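Long-range contacts in SusD superfamily protein (Bacteroides fragilis NCTC 9343, PDB 3NQP), which probably binds glycans at the outer membrane, as SusD-family lipoproteins do when they pass sugars to a partner transporter: residues Asp130-Ile134 with Trp454-Arg458; Lys194-Ser199 with Asn262-Ala268; Ile378-Trp384 with Glu445-Gln451. All blocks are in the same frame, centred on the assembly; numbering follows the deposited sequence.

Contact 1 of 3, residues Asp130-Ile134 with Trp454-Arg458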
loop_
_atom_site.group_PDB
_atom_site.type_symbol
_atom_site.label_atom_id
_atom_site.label_comp_id
_atom_site.label_asym_id
_atom_site.label_seq_id
_atom_site.Cartn_x
_atom_site.Cartn_y
_atom_site.Cartn_z
ATOM N N ASP A 130 -10.504 -2.955 0.299
ATOM C CA ASP A 130 -10.051 -2.415 -1.002
ATOM C C ASP A 130 -11.285 -2.091 -1.879
ATOM O O ASP A 130 -11.372 -0.981 -2.456
ATOM C CB ASP A 130 -9.106 -3.358 -1.718
ATOM C CG ASP A 130 -7.611 -3.154 -1.320
ATOM O OD1 ASP A 130 -7.314 -2.366 -0.398
ATOM O OD2 ASP A 130 -6.761 -3.816 -1.934
ATOM N N LEU A 131 -12.227 -3.030 -1.991
ATOM C CA LEU A 131 -13.404 -2.797 -2.835
ATOM C C LEU A 131 -14.191 -1.580 -2.335
ATOM O O LEU A 131 -14.642 -0.753 -3.130
ATOM C CB LEU A 131 -14.294 -4.047 -2.925
ATOM C CG LEU A 131 -13.688 -5.215 -3.742
ATOM C CD1 LEU A 131 -14.565 -6.402 -3.609
ATOM C CD2 LEU A 131 -13.474 -4.908 -5.221
ATOM N N TYR A 132 -14.321 -1.427 -1.018
ATOM C CA TYR A 132 -15.042 -0.247 -0.455
ATOM C C TYR A 132 -14.331 1.066 -0.746
ATOM O O TYR A 132 -14.956 2.054 -1.094
ATOM C CB TYR A 132 -15.221 -0.429 1.057
ATOM C CG TYR A 132 -15.771 0.707 1.855
ATOM C CD1 TYR A 132 -14.958 1.739 2.271
ATOM C CD2 TYR A 132 -17.143 0.761 2.189
ATOM C CE1 TYR A 132 -15.436 2.778 3.020
ATOM C CE2 TYR A 132 -17.652 1.799 2.979
ATOM C CZ TYR A 132 -16.787 2.807 3.400
ATOM O OH TYR A 132 -17.230 3.851 4.180
ATOM N N ARG A 133 -13.006 1.096 -0.595
ATOM C CA ARG A 133 -12.267 2.325 -0.859
ATOM C C ARG A 133 -12.202 2.708 -2.336
ATOM O O ARG A 133 -12.114 3.887 -2.688
ATOM C CB ARG A 133 -10.864 2.222 -0.276
ATOM C CG ARG A 133 -10.899 2.163 1.255
ATOM C CD ARG A 133 -9.489 2.201 1.846
ATOM N NE ARG A 133 -8.778 0.983 1.556
ATOM C CZ ARG A 133 -7.545 0.730 1.949
ATOM N NH1 ARG A 133 -6.878 1.608 2.701
ATOM N NH2 ARG A 133 -6.998 -0.421 1.635
ATOM N N ILE A 134 -12.221 1.708 -3.201
ATOM C CA ILE A 134 -12.156 1.939 -4.638
ATOM C C ILE A 134 -13.545 2.231 -5.202
ATOM O O ILE A 134 -13.694 3.156 -5.938
ATOM C CB ILE A 134 -11.550 0.716 -5.361
ATOM C CG1 ILE A 134 -10.090 0.543 -4.967
ATOM C CG2 ILE A 134 -11.726 0.777 -6.936
ATOM C CD1 ILE A 134 -9.159 1.617 -5.528
ATOM N N TRP A 454 -4.564 6.526 -0.693
ATOM C CA TRP A 454 -5.421 6.396 0.498
ATOM C C TRP A 454 -5.268 7.617 1.437
ATOM O O TRP A 454 -6.261 8.189 1.925
ATOM C CB TRP A 454 -5.168 5.067 1.210
ATOM C CG TRP A 454 -5.352 3.839 0.326
ATOM C CD1 TRP A 454 -4.564 2.733 0.290
ATOM C CD2 TRP A 454 -6.444 3.581 -0.560
ATOM N NE1 TRP A 454 -5.088 1.809 -0.601
ATOM C CE2 TRP A 454 -6.240 2.319 -1.127
ATOM C CE3 TRP A 454 -7.578 4.301 -0.927
ATOM C CZ2 TRP A 454 -7.116 1.770 -2.048
ATOM C CZ3 TRP A 454 -8.446 3.746 -1.866
ATOM C CH2 TRP A 454 -8.200 2.505 -2.403
ATOM N N ASP A 455 -4.030 8.029 1.647
ATOM C CA ASP A 455 -3.726 9.218 2.465
ATOM C C ASP A 455 -4.436 10.482 1.949
ATOM O O ASP A 455 -4.946 11.255 2.765
ATOM C CB ASP A 455 -2.213 9.441 2.529
ATOM C CG ASP A 455 -1.477 8.312 3.249
ATOM O OD1 ASP A 455 -2.097 7.535 3.997
ATOM O OD2 ASP A 455 -0.246 8.176 3.045
ATOM N N LEU A 456 -4.479 10.657 0.609
ATOM C CA LEU A 456 -5.148 11.794 -0.013
ATOM C C LEU A 456 -6.651 11.742 0.137
ATOM O O LEU A 456 -7.296 12.793 0.297
ATOM C CB LEU A 456 -4.807 11.913 -1.496
ATOM C CG LEU A 456 -3.334 12.254 -1.782
ATOM C CD1 LEU A 456 -3.071 11.975 -3.303
ATOM C CD2 LEU A 456 -3.003 13.730 -1.422
ATOM N N ARG A 457 -7.223 10.543 0.090
ATOM C CA ARG A 457 -8.666 10.386 0.325
ATOM C C ARG A 457 -9.035 10.674 1.790
ATOM O O ARG A 457 -10.091 11.218 2.068
ATOM C CB ARG A 457 -9.129 8.944 0.026
ATOM C CG ARG A 457 -9.177 8.562 -1.452
ATOM C CD ARG A 457 -10.401 8.999 -2.200
ATOM N NE ARG A 457 -11.674 8.791 -1.481
ATOM C CZ ARG A 457 -12.310 7.644 -1.336
ATOM N NH1 ARG A 457 -11.831 6.542 -1.836
ATOM N NH2 ARG A 457 -13.442 7.604 -0.669
ATOM N N ARG A 458 -8.141 10.324 2.707
ATOM C CA ARG A 458 -8.476 10.193 4.112
ATOM C C ARG A 458 -8.090 11.390 4.934
ATOM O O ARG A 458 -8.873 11.853 5.754
ATOM C CB ARG A 458 -7.807 8.948 4.685
ATOM C CG ARG A 458 -8.270 8.502 6.091
ATOM C CD ARG A 458 -7.329 7.439 6.685
ATOM N NE ARG A 458 -5.986 7.953 6.806
ATOM C CZ ARG A 458 -4.951 7.669 5.995
ATOM N NH1 ARG A 458 -5.040 6.795 4.974
ATOM N NH2 ARG A 458 -3.813 8.296 6.191
HETATM O O HOH W 1 -4.946 -0.646 -1.647
HETATM O O HOH W 2 -14.664 4.828 -0.058
HETATM O O HOH W 3 -6.227 3.982 4.291
#
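R133, near the C-terminal end of helix 110-135, lays its guanidinium flat over the indole of W454 on helix 452-458. The stack is close to parallel: centres are 3.7 Å apart, planes 10° apart, and R133 CZ sits over the five-membered ring, a cation-pi contact. The bend of the arginine chain at chi3 lays the guanidinium there. R133 CD stands above the six-membered ring as a CH-pi contact, and R133 CB lies 3.3 Å from W454 CZ3. Apolar packing continues at the far end of the indole, where I134 CD1 meets W454 CH2 at 3.4 Å.

The salt bridge from R133 NH2 to D130 OD1, one helical turn back at 2.8 Å, helps set the rotation of the stacked guanidinium; D130 OD2 is held in turn by H42. W454 NE1 donates to a water 2.7 Å away, which lies near D130 OD1.

Beyond the CZ3 rim of the indole, R457 NH1 gives a weak, bent hydrogen bond to the carbonyl R133 O (2.8 Å, 130°), and a second water links R457 NH2 to Y132 O. The short helical segments approach to 12.3 Å at 59°, a gap spanned by long side chains. W213 of helix 200-216 touches R133, W454 and R457, while F46 of helix 39-48 packs on D130, I134 and W454.

Contact 2 of 3, residues Lys194-Ser199 with Asn262-Ala268. With EDO (1,2-ethanediol), chain G.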
loop_
_atom_site.group_PDB
_atom_site.type_symbol
_atom_site.label_atom_id
_atom_site.label_comp_id
_atom_site.label_asym_id
_atom_site.label_seq_id
_atom_site.Cartn_x
_atom_site.Cartn_y
_atom_site.Cartn_z
ATOM N N LYS A 194 7.123 -17.371 8.483
ATOM C CA LYS A 194 6.897 -16.320 9.469
ATOM C C LYS A 194 6.556 -15.003 8.738
ATOM O O LYS A 194 7.188 -14.638 7.751
ATOM C CB LYS A 194 8.169 -16.179 10.318
ATOM C CG LYS A 194 8.051 -15.178 11.450
ATOM C CD LYS A 194 9.424 -14.939 12.131
ATOM C CE LYS A 194 9.222 -14.100 13.422
ATOM N NZ LYS A 194 10.532 -13.791 14.089
ATOM N N LYS A 195 5.514 -14.340 9.205
ATOM C CA LYS A 195 5.068 -13.063 8.684
ATOM C C LYS A 195 4.607 -13.053 7.228
ATOM O O LYS A 195 4.354 -12.007 6.701
ATOM C CB LYS A 195 6.113 -11.993 9.001
ATOM C CG LYS A 195 6.086 -11.698 10.531
ATOM C CD LYS A 195 7.256 -10.912 11.029
ATOM C CE LYS A 195 7.139 -10.560 12.503
ATOM N NZ LYS A 195 8.063 -9.419 12.878
ATOM N N VAL A 196 4.466 -14.223 6.605
ATOM C CA VAL A 196 3.888 -14.293 5.259
ATOM C C VAL A 196 2.568 -15.061 5.149
ATOM O O VAL A 196 2.056 -15.278 4.050
ATOM C CB VAL A 196 4.930 -14.796 4.257
ATOM C CG1 VAL A 196 6.132 -13.733 4.216
ATOM C CG2 VAL A 196 5.385 -16.291 4.582
ATOM N N TYR A 197 2.030 -15.433 6.301
ATOM C CA TYR A 197 0.643 -15.878 6.465
ATOM C C TYR A 197 -0.057 -14.855 7.339
ATOM O O TYR A 197 0.549 -14.268 8.220
ATOM C CB TYR A 197 0.592 -17.260 7.121
ATOM C CG TYR A 197 1.012 -18.336 6.163
ATOM C CD1 TYR A 197 2.355 -18.645 5.966
ATOM C CD2 TYR A 197 0.058 -19.011 5.390
ATOM C CE1 TYR A 197 2.746 -19.642 5.039
ATOM C CE2 TYR A 197 0.415 -19.982 4.484
ATOM C CZ TYR A 197 1.772 -20.295 4.298
ATOM O OH TYR A 197 2.138 -21.266 3.405
ATOM N N TRP A 198 -1.340 -14.651 7.102
ATOM C CA TRP A 198 -2.092 -13.659 7.850
ATOM C C TRP A 198 -2.146 -14.059 9.314
ATOM O O TRP A 198 -2.099 -15.251 9.634
ATOM C CB TRP A 198 -3.494 -13.527 7.251
ATOM C CG TRP A 198 -4.257 -12.304 7.719
ATOM C CD1 TRP A 198 -5.087 -12.234 8.781
ATOM C CD2 TRP A 198 -4.208 -10.997 7.162
ATOM N NE1 TRP A 198 -5.600 -10.977 8.903
ATOM C CE2 TRP A 198 -5.085 -10.196 7.910
ATOM C CE3 TRP A 198 -3.537 -10.428 6.069
ATOM C CZ2 TRP A 198 -5.331 -8.862 7.607
ATOM C CZ3 TRP A 198 -3.772 -9.094 5.792
ATOM C CH2 TRP A 198 -4.638 -8.328 6.561
ATOM N N SER A 199 -2.170 -13.071 10.205
ATOM C CA SER A 199 -1.981 -13.296 11.639
ATOM C C SER A 199 -2.911 -12.379 12.400
ATOM O O SER A 199 -3.512 -11.474 11.816
ATOM C CB SER A 199 -0.534 -12.973 12.040
ATOM O OG SER A 199 -0.238 -11.563 11.804
ATOM N N ASN A 262 11.682 -9.819 9.001
ATOM C CA ASN A 262 12.364 -9.175 10.141
ATOM C C ASN A 262 11.397 -8.532 11.137
ATOM O O ASN A 262 10.177 -8.487 10.933
ATOM C CB ASN A 262 13.347 -8.159 9.615
ATOM C CG ASN A 262 12.674 -7.087 8.802
ATOM O OD1 ASN A 262 11.952 -6.253 9.371
ATOM N ND2 ASN A 262 12.893 -7.088 7.454
ATOM N N ASP A 263 11.947 -8.038 12.235
ATOM C CA ASP A 263 11.147 -7.599 13.388
ATOM C C ASP A 263 10.288 -6.335 13.139
ATOM O O ASP A 263 9.433 -6.019 13.933
ATOM C CB ASP A 263 12.085 -7.365 14.621
ATOM C CG ASP A 263 12.583 -8.672 15.239
ATOM O OD1 ASP A 263 12.138 -9.755 14.816
ATOM O OD2 ASP A 263 13.408 -8.600 16.149
ATOM N N GLU A 264 10.537 -5.600 12.065
ATOM C CA GLU A 264 9.715 -4.414 11.737
ATOM C C GLU A 264 8.469 -4.816 10.988
ATOM O O GLU A 264 7.503 -4.073 10.928
ATOM C CB GLU A 264 10.541 -3.467 10.868
ATOM C CG GLU A 264 9.870 -2.145 10.578
ATOM C CD GLU A 264 10.839 -1.097 10.027
ATOM O OE1 GLU A 264 12.006 -0.993 10.526
ATOM O OE2 GLU A 264 10.418 -0.313 9.156
ATOM N N ILE A 265 8.495 -5.978 10.350
ATOM C CA ILE A 265 7.405 -6.392 9.487
ATOM C C ILE A 265 6.323 -7.078 10.304
ATOM O O ILE A 265 6.624 -7.844 11.207
ATOM C CB ILE A 265 7.917 -7.334 8.363
ATOM C CG1 ILE A 265 8.826 -6.553 7.361
ATOM C CG2 ILE A 265 6.750 -7.989 7.575
ATOM C CD1 ILE A 265 9.430 -7.458 6.285
ATOM N N ILE A 266 5.065 -6.772 9.983
ATOM C CA ILE A 266 3.899 -7.418 10.562
ATOM C C ILE A 266 3.350 -8.466 9.568
ATOM O O ILE A 266 3.232 -9.642 9.895
ATOM C CB ILE A 266 2.765 -6.410 10.880
ATOM C CG1 ILE A 266 3.093 -5.557 12.108
ATOM C CG2 ILE A 266 1.507 -7.156 11.225
ATOM C CD1 ILE A 266 3.564 -4.150 11.897
ATOM N N PHE A 267 3.055 -8.036 8.352
ATOM C CA PHE A 267 2.603 -8.952 7.303
ATOM C C PHE A 267 3.141 -8.525 5.924
ATOM O O PHE A 267 3.051 -7.346 5.545
ATOM C CB PHE A 267 1.067 -9.116 7.288
ATOM C CG PHE A 267 0.612 -9.952 6.149
ATOM C CD1 PHE A 267 0.713 -11.322 6.211
ATOM C CD2 PHE A 267 0.102 -9.366 4.989
ATOM C CE1 PHE A 267 0.330 -12.121 5.140
ATOM C CE2 PHE A 267 -0.242 -10.164 3.895
ATOM C CZ PHE A 267 -0.129 -11.542 3.988
ATOM N N ALA A 268 3.740 -9.486 5.200
ATOM C CA ALA A 268 4.265 -9.266 3.859
ATOM C C ALA A 268 3.832 -10.418 2.935
ATOM O O ALA A 268 3.623 -11.537 3.414
ATOM C CB ALA A 268 5.823 -9.217 3.902
HETATM C C1 EDO G . 4.217 -18.489 0.669
HETATM O O1 EDO G . 4.164 -18.606 -0.768
HETATM C C2 EDO G . 2.850 -18.079 1.202
HETATM O O2 EDO G . 1.929 -19.142 0.919
HETATM O O HOH W 4 10.428 -11.146 12.833
HETATM O O HOH W 5 2.615 -13.953 1.999
HETATM O O HOH W 6 1.277 -11.449 9.710
#
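K195 reaches along the 262-268 segment and puts its ammonium on two backbone carbonyls: NZ lies 2.7 Å from I265 O, nearly in line with the C=O, and 3.0 Å from N262 O, above that carbonyl's plane. From the opposite face of the same plane I265 N donates to N262 O, closing a type I turn. The lysine's own carbonyl accepts a straight bond from A268 N (K195 O to A268 N 3.0 Å, 166°), flanked by a CA-H...O contact from F267.

On F267, W198 turns the edge of its six-membered ring onto the phenyl face, with planes at 60° and W198 CE3 3.9 Å from F267 CD2. F267 CG lies anti to the backbone N (chi1 175°), which carries the CE1 edge to the Y197-W198 backbone.

Farther out, N262 OD1 accepts from E264 N in an Asx turn that shapes the loop, and T203 holds W198 NE1. One water joins K194 NZ, K195 NZ and D263 OD1. The charge of buried K195 is probably eased by the two carbonyls, this water and the ring of F187; D263 OD1, 4.5 Å from K195 NZ, may add to this, beyond salt-bridge range.

Contact 3 of 3, residues Ile378-Trp384 with Glu445-Gln451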
loop_
_atom_site.group_PDB
_atom_site.type_symbol
_atom_site.label_atom_id
_atom_site.label_comp_id
_atom_site.label_asym_id
_atom_site.label_seq_id
_atom_site.Cartn_x
_atom_site.Cartn_y
_atom_site.Cartn_z
ATOM N N ILE A 378 5.500 -5.772 1.335
ATOM C CA ILE A 378 5.118 -5.542 2.750
ATOM C C ILE A 378 3.822 -4.776 2.722
ATOM O O ILE A 378 3.753 -3.747 2.038
ATOM C CB ILE A 378 6.183 -4.690 3.495
ATOM C CG1 ILE A 378 7.538 -5.401 3.412
ATOM C CG2 ILE A 378 5.682 -4.361 4.944
ATOM C CD1 ILE A 378 8.768 -4.628 3.872
ATOM N N PHE A 379 2.792 -5.294 3.399
ATOM C CA PHE A 379 1.526 -4.612 3.553
ATOM C C PHE A 379 1.483 -3.811 4.856
ATOM O O PHE A 379 0.987 -2.704 4.849
ATOM C CB PHE A 379 0.358 -5.615 3.538
ATOM C CG PHE A 379 0.022 -6.155 2.184
ATOM C CD1 PHE A 379 0.735 -5.812 1.048
ATOM C CD2 PHE A 379 -1.018 -7.049 2.070
ATOM C CE1 PHE A 379 0.368 -6.328 -0.197
ATOM C CE2 PHE A 379 -1.391 -7.558 0.840
ATOM C CZ PHE A 379 -0.713 -7.208 -0.284
ATOM N N TYR A 380 1.983 -4.365 5.964
ATOM C CA TYR A 380 2.059 -3.614 7.227
ATOM C C TYR A 380 3.438 -3.786 7.845
ATOM O O TYR A 380 3.876 -4.921 7.985
ATOM C CB TYR A 380 1.051 -4.102 8.239
ATOM C CG TYR A 380 -0.359 -3.981 7.801
ATOM C CD1 TYR A 380 -0.934 -2.713 7.628
ATOM C CD2 TYR A 380 -1.126 -5.096 7.510
ATOM C CE1 TYR A 380 -2.206 -2.556 7.232
ATOM C CE2 TYR A 380 -2.465 -4.940 7.093
ATOM C CZ TYR A 380 -2.990 -3.659 6.947
ATOM O OH TYR A 380 -4.297 -3.426 6.553
ATOM N N ARG A 381 4.086 -2.674 8.199
ATOM C CA ARG A 381 5.300 -2.710 9.046
ATOM C C ARG A 381 5.243 -1.584 10.114
ATOM O O ARG A 381 4.358 -0.720 10.082
ATOM C CB ARG A 381 6.542 -2.633 8.173
ATOM C CG ARG A 381 6.623 -1.467 7.286
ATOM C CD ARG A 381 7.945 -1.459 6.525
ATOM N NE ARG A 381 8.015 -0.339 5.602
ATOM C CZ ARG A 381 8.580 0.856 5.844
ATOM N NH1 ARG A 381 9.164 1.164 6.994
ATOM N NH2 ARG A 381 8.556 1.771 4.900
ATOM N N LEU A 382 6.143 -1.610 11.076
ATOM C CA LEU A 382 5.941 -0.820 12.290
ATOM C C LEU A 382 5.843 0.707 12.069
ATOM O O LEU A 382 5.005 1.324 12.703
ATOM C CB LEU A 382 7.027 -1.165 13.334
ATOM C CG LEU A 382 6.709 -0.911 14.794
ATOM C CD1 LEU A 382 5.472 -1.818 15.180
ATOM C CD2 LEU A 382 7.994 -1.215 15.652
ATOM N N PRO A 383 6.688 1.343 11.201
ATOM C CA PRO A 383 6.510 2.788 11.034
ATOM C C PRO A 383 5.123 3.208 10.492
ATOM O O PRO A 383 4.671 4.348 10.743
ATOM C CB PRO A 383 7.628 3.199 10.033
ATOM C CG PRO A 383 8.702 2.147 10.222
ATOM C CD PRO A 383 7.862 0.861 10.471
ATOM N N TRP A 384 4.453 2.316 9.776
ATOM C CA TRP A 384 3.046 2.561 9.384
ATOM C C TRP A 384 2.184 2.688 10.642
ATOM O O TRP A 384 1.290 3.534 10.706
ATOM C CB TRP A 384 2.530 1.479 8.414
ATOM C CG TRP A 384 1.072 1.636 8.033
ATOM C CD1 TRP A 384 0.571 2.305 6.964
ATOM C CD2 TRP A 384 -0.031 1.096 8.719
ATOM N NE1 TRP A 384 -0.794 2.242 6.950
ATOM C CE2 TRP A 384 -1.194 1.512 8.034
ATOM C CE3 TRP A 384 -0.164 0.321 9.885
ATOM C CZ2 TRP A 384 -2.479 1.168 8.464
ATOM C CZ3 TRP A 384 -1.412 -0.047 10.284
ATOM C CH2 TRP A 384 -2.556 0.378 9.590
ATOM N N GLU A 445 8.446 7.709 3.518
ATOM C CA GLU A 445 8.672 6.408 4.160
ATOM C C GLU A 445 8.171 5.254 3.274
ATOM O O GLU A 445 8.770 4.166 3.247
ATOM C CB GLU A 445 7.986 6.365 5.531
ATOM C CG GLU A 445 8.207 5.141 6.404
ATOM C CD GLU A 445 9.670 4.964 6.840
ATOM O OE1 GLU A 445 10.434 5.938 6.827
ATOM O OE2 GLU A 445 10.035 3.847 7.191
ATOM N N PHE A 446 7.077 5.500 2.568
ATOM C CA PHE A 446 6.302 4.442 1.920
ATOM C C PHE A 446 6.202 4.519 0.376
ATOM O O PHE A 446 5.229 4.089 -0.235
ATOM C CB PHE A 446 4.913 4.430 2.512
ATOM C CG PHE A 446 4.877 4.117 3.937
ATOM C CD1 PHE A 446 5.292 2.870 4.399
ATOM C CD2 PHE A 446 4.432 5.055 4.869
ATOM C CE1 PHE A 446 5.282 2.590 5.747
ATOM C CE2 PHE A 446 4.409 4.750 6.213
ATOM C CZ PHE A 446 4.844 3.516 6.645
ATOM N N ILE A 447 7.238 5.036 -0.241
ATOM C CA ILE A 447 7.386 4.957 -1.696
ATOM C C ILE A 447 7.279 3.494 -2.125
ATOM O O ILE A 447 7.991 2.632 -1.619
ATOM C CB ILE A 447 8.713 5.606 -2.165
ATOM C CG1 ILE A 447 8.614 7.143 -2.009
ATOM C CG2 ILE A 447 9.001 5.259 -3.658
ATOM C CD1 ILE A 447 9.862 7.904 -2.322
ATOM N N GLN A 448 6.332 3.233 -3.029
ATOM C CA GLN A 448 6.133 1.939 -3.622
ATOM C C GLN A 448 5.499 0.947 -2.635
ATOM O O GLN A 448 5.618 -0.239 -2.828
ATOM C CB GLN A 448 7.440 1.375 -4.191
ATOM C CG GLN A 448 7.230 0.407 -5.329
ATOM C CD GLN A 448 8.519 -0.197 -5.808
ATOM O OE1 GLN A 448 9.180 -0.927 -5.071
ATOM N NE2 GLN A 448 8.863 0.070 -7.078
ATOM N N GLU A 449 4.846 1.480 -1.593
ATOM C CA GLU A 449 4.197 0.699 -0.526
ATOM C C GLU A 449 2.711 1.080 -0.364
ATOM O O GLU A 449 2.065 0.695 0.604
ATOM C CB GLU A 449 4.977 0.847 0.775
ATOM C CG GLU A 449 6.247 0.039 0.857
ATOM C CD GLU A 449 6.895 0.199 2.198
ATOM O OE1 GLU A 449 7.655 1.216 2.359
ATOM O OE2 GLU A 449 6.619 -0.660 3.095
ATOM N N GLY A 450 2.151 1.755 -1.366
ATOM C CA GLY A 450 0.704 1.745 -1.578
ATOM C C GLY A 450 -0.138 2.595 -0.630
ATOM O O GLY A 450 -1.282 2.238 -0.319
ATOM N N GLN A 451 0.416 3.705 -0.155
ATOM C CA GLN A 451 -0.319 4.542 0.771
ATOM C C GLN A 451 -0.910 5.871 0.233
ATOM O O GLN A 451 -1.974 6.336 0.724
ATOM C CB GLN A 451 0.568 4.875 1.955
ATOM C CG GLN A 451 1.097 3.658 2.729
ATOM C CD GLN A 451 0.008 2.854 3.358
ATOM O OE1 GLN A 451 -0.761 3.344 4.194
ATOM N NE2 GLN A 451 -0.104 1.593 2.929
HETATM O O HOH W 7 4.110 -1.374 3.588
HETATM O O HOH W 8 1.217 -1.195 2.471
#
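R381 joins E445 and E449 in a salt-bridge network where strand 377-381 passes into helix 382-396, facing the type II turn F446-E449 that follows helix 431-445. E449 is gripped side-on: R381 NE bonds to OE2 at 2.9 Å and R381 NH2 to OE1 at 2.8 Å, each through a syn lone pair, with guanidinium and carboxylate only 13° from coplanar. E445 comes in more steeply, its plane turned by 51°, and OE2 takes R381 NH1 at 2.8 Å on its anti lone pair. R381 CG stands between N and the carbonyl carbon, and the chain then runs straight to NE, carrying the head to both acids. Further charges share the site: R333 pairs with E445 OE1, K360 with E449 and E264 with R381.

F446 covers one face of the guanidinium, CE1 3.5 Å from R381 NH2, while the F446 CZ end wedges against W384 CB at 3.6 Å. The indole edge of W384 points toward the F446 face in an offset edge-to-face pair.

A water lies 2.7 Å from E449 OE2 and 2.9 Å from I378 O. At the indole edge, W384 NE1 makes a weak, bent bond to Q451 OE1 (3.0 Å, 125°), an oxygen that K442 also holds.

How the contacts relate
From the N terminus, helix 110-135 supplies the first half of contact 1, whose partner arrives only after 319 intervening residues; both other contacts close within that span. Contact 2 closes first, bringing the loop before helix 200-216 onto strand 265-269. Contact 3 opens later, at strand 377-381, and closes just ahead of helix 452-458, where contact 1 is completed. Contacts 2 and 3 follow in series without crossing, yet meet in space through the two-stranded antiparallel sheet, where E264 O and L382 N form a probable hydrogen bond. Contact 1 does not touch contact 2 (centres about 23 Å apart) and adjoins contact 3 only along the chain, tying helix 110-135 to helix 452-458.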